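Side-chain contact in importin subunit beta-1 (Saccharomyces cerevisiae, PDB 5OWU), which carries proteins into the nucleus together with importin alpha, which binds the classical nuclear localization signal of the cargo: residues Glu770-Tyr775 against Ala810-Asp815. Numbering follows the deposited sequence.
Sequences EALFPY and AAMFPD
Phe-813 pushes the far end of its ring between Leu-772 and Phe-773. Phe-813 CZ lies 3.7 Å from Phe-773 CA, so the ring reaches the backbone of the other segment. Beside this, Phe-813 CE2 is 3.7 Å from Phe-773 CD1 and also touches Phe-773 CB. The two rings meet obliquely, inclined at 49° with centroids 5.9 Å apart. Leu-772 CD2 meets the edge of the Phe-813 ring near its plane, 4.2 Å from Phe-813 CE1. Leu-772 CD2 also packs on Met-812, 3.7 Å from Met-812 CE and slightly farther from SD. These two side chains cross at about a right angle. The Met-812 chain is extended to SD and then bends (chi3 58°), which brings CE to the leucine. No hydrogen bond joins the segments; the contact is apolar throughout. With Phe-813 replaced by an alanine, a gap would probably open between the segments, and Phe-773 CB and Leu-772 CD2 would lose their aromatic neighbour. The contact joins the two ends of HEAT 18 (773-812). It brings Leu-772 of the short helix 769-772 and Phe-773 against Met-812, near the end of helix 796-812, and Phe-813 in the turn that follows. Helix 741-764 adjoins both sides through Val-762, which touches Leu-772 and Met-812. Met-725 of helix 718-732 also packs on Leu-772, while Ile-818 of the following loop touches both phenylalanines.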
loop_
_atom_site.group_PDB
_atom_site.type_symbol
_atom_site.label_atom_id
_atom_site.label_comp_id
_atom_site.label_asym_id
_atom_site.label_seq_id
_atom_site.Cartn_x
_atom_site.Cartn_y
_atom_site.Cartn_z
ATOM N N GLU A 770 -20.324 -32.711 17.700
ATOM C CA GLU A 770 -20.380 -33.717 16.646
ATOM C C GLU A 770 -20.477 -33.076 15.270
ATOM O O GLU A 770 -20.031 -33.662 14.278
ATOM C CB GLU A 770 -21.559 -34.672 16.874
ATOM C CG GLU A 770 -22.944 -34.055 16.694
ATOM C CD GLU A 770 -23.375 -33.189 17.868
ATOM O OE1 GLU A 770 -22.567 -32.987 18.804
ATOM O OE2 GLU A 770 -24.533 -32.716 17.851
ATOM N N ALA A 771 -21.052 -31.878 15.187
ATOM C CA ALA A 771 -21.121 -31.187 13.908
ATOM C C ALA A 771 -19.772 -30.597 13.522
ATOM O O ALA A 771 -19.433 -30.543 12.333
ATOM C CB ALA A 771 -22.187 -30.093 13.962
ATOM N N LEU A 772 -18.988 -30.148 14.507
ATOM C CA LEU A 772 -17.707 -29.517 14.210
ATOM C C LEU A 772 -16.591 -30.536 14.014
ATOM O O LEU A 772 -15.611 -30.251 13.311
ATOM C CB LEU A 772 -17.328 -28.549 15.339
ATOM C CG LEU A 772 -16.069 -27.710 15.116
ATOM C CD1 LEU A 772 -16.338 -26.608 14.113
ATOM C CD2 LEU A 772 -15.547 -27.131 16.426
ATOM N N PHE A 773 -16.736 -31.726 14.597
ATOM C CA PHE A 773 -15.634 -32.684 14.697
ATOM C C PHE A 773 -14.869 -32.905 13.396
ATOM O O PHE A 773 -13.628 -32.855 13.425
ATOM C CB PHE A 773 -16.177 -34.015 15.236
ATOM C CG PHE A 773 -15.133 -35.092 15.353
ATOM C CD1 PHE A 773 -14.085 -34.963 16.251
ATOM C CD2 PHE A 773 -15.203 -36.232 14.571
ATOM C CE1 PHE A 773 -13.124 -35.949 16.364
ATOM C CE2 PHE A 773 -14.237 -37.225 14.681
ATOM C CZ PHE A 773 -13.201 -37.078 15.578
ATOM N N PRO A 774 -15.509 -33.155 12.249
ATOM C CA PRO A 774 -14.735 -33.478 11.040
ATOM C C PRO A 774 -13.980 -32.305 10.432
ATOM O O PRO A 774 -13.317 -32.489 9.404
ATOM C CB PRO A 774 -15.808 -34.005 10.071
ATOM C CG PRO A 774 -17.077 -33.391 10.543
ATOM C CD PRO A 774 -16.961 -33.320 12.029
ATOM N N TYR A 775 -14.052 -31.112 11.022
ATOM C CA TYR A 775 -13.381 -29.935 10.490
ATOM C C TYR A 775 -12.260 -29.433 11.386
ATOM O O TYR A 775 -11.602 -28.442 11.039
ATOM C CB TYR A 775 -14.404 -28.813 10.269
ATOM C CG TYR A 775 -15.581 -29.262 9.447
ATOM C CD1 TYR A 775 -15.437 -29.524 8.095
ATOM C CD2 TYR A 775 -16.831 -29.441 10.024
ATOM C CE1 TYR A 775 -16.497 -29.939 7.337
ATOM C CE2 TYR A 775 -17.904 -29.867 9.269
ATOM C CZ TYR A 775 -17.732 -30.113 7.928
ATOM O OH TYR A 775 -18.791 -30.537 7.165
ATOM N N ALA A 810 -10.586 -26.875 22.035
ATOM C CA ALA A 810 -10.166 -27.836 23.052
ATOM C C ALA A 810 -11.276 -28.083 24.069
ATOM O O ALA A 810 -11.550 -29.231 24.435
ATOM C CB ALA A 810 -8.909 -27.345 23.763
ATOM N N ALA A 811 -11.927 -27.018 24.540
ATOM C CA ALA A 811 -12.954 -27.169 25.565
ATOM C C ALA A 811 -14.165 -27.928 25.043
ATOM O O ALA A 811 -14.891 -28.549 25.824
ATOM C CB ALA A 811 -13.390 -25.797 26.073
ATOM N N MET A 812 -14.418 -27.870 23.735
ATOM C CA MET A 812 -15.594 -28.537 23.191
ATOM C C MET A 812 -15.446 -30.053 23.163
ATOM O O MET A 812 -16.455 -30.765 23.120
ATOM C CB MET A 812 -15.876 -28.032 21.783
ATOM C CG MET A 812 -16.450 -26.636 21.739
ATOM S SD MET A 812 -16.666 -26.068 20.060
ATOM C CE MET A 812 -17.761 -27.329 19.415
ATOM N N PHE A 813 -14.219 -30.574 23.144
ATOM C CA PHE A 813 -14.018 -32.020 23.058
ATOM C C PHE A 813 -13.247 -32.523 24.273
ATOM O O PHE A 813 -12.011 -32.649 24.223
ATOM C CB PHE A 813 -13.274 -32.386 21.772
ATOM C CG PHE A 813 -14.015 -32.027 20.503
ATOM C CD1 PHE A 813 -13.870 -30.774 19.930
ATOM C CD2 PHE A 813 -14.841 -32.954 19.875
ATOM C CE1 PHE A 813 -14.538 -30.446 18.763
ATOM C CE2 PHE A 813 -15.513 -32.631 18.703
ATOM C CZ PHE A 813 -15.362 -31.379 18.149
ATOM N N PRO A 814 -13.914 -32.839 25.386
ATOM C CA PRO A 814 -13.208 -33.458 26.515
ATOM C C PRO A 814 -12.994 -34.955 26.364
ATOM O O PRO A 814 -12.362 -35.558 27.235
ATOM C CB PRO A 814 -14.132 -33.149 27.697
ATOM C CG PRO A 814 -15.493 -33.154 27.100
ATOM C CD PRO A 814 -15.339 -32.597 25.697
ATOM N N ASP A 815 -13.494 -35.569 25.289
ATOM C CA ASP A 815 -13.332 -37.003 25.085
ATOM C C ASP A 815 -11.930 -37.390 24.638
ATOM O O ASP A 815 -11.649 -38.587 24.532
ATOM C CB ASP A 815 -14.346 -37.504 24.046
ATOM C CG ASP A 815 -14.268 -36.745 22.733
ATOM O OD1 ASP A 815 -13.855 -35.566 22.743
ATOM O OD2 ASP A 815 -14.623 -37.333 21.689
#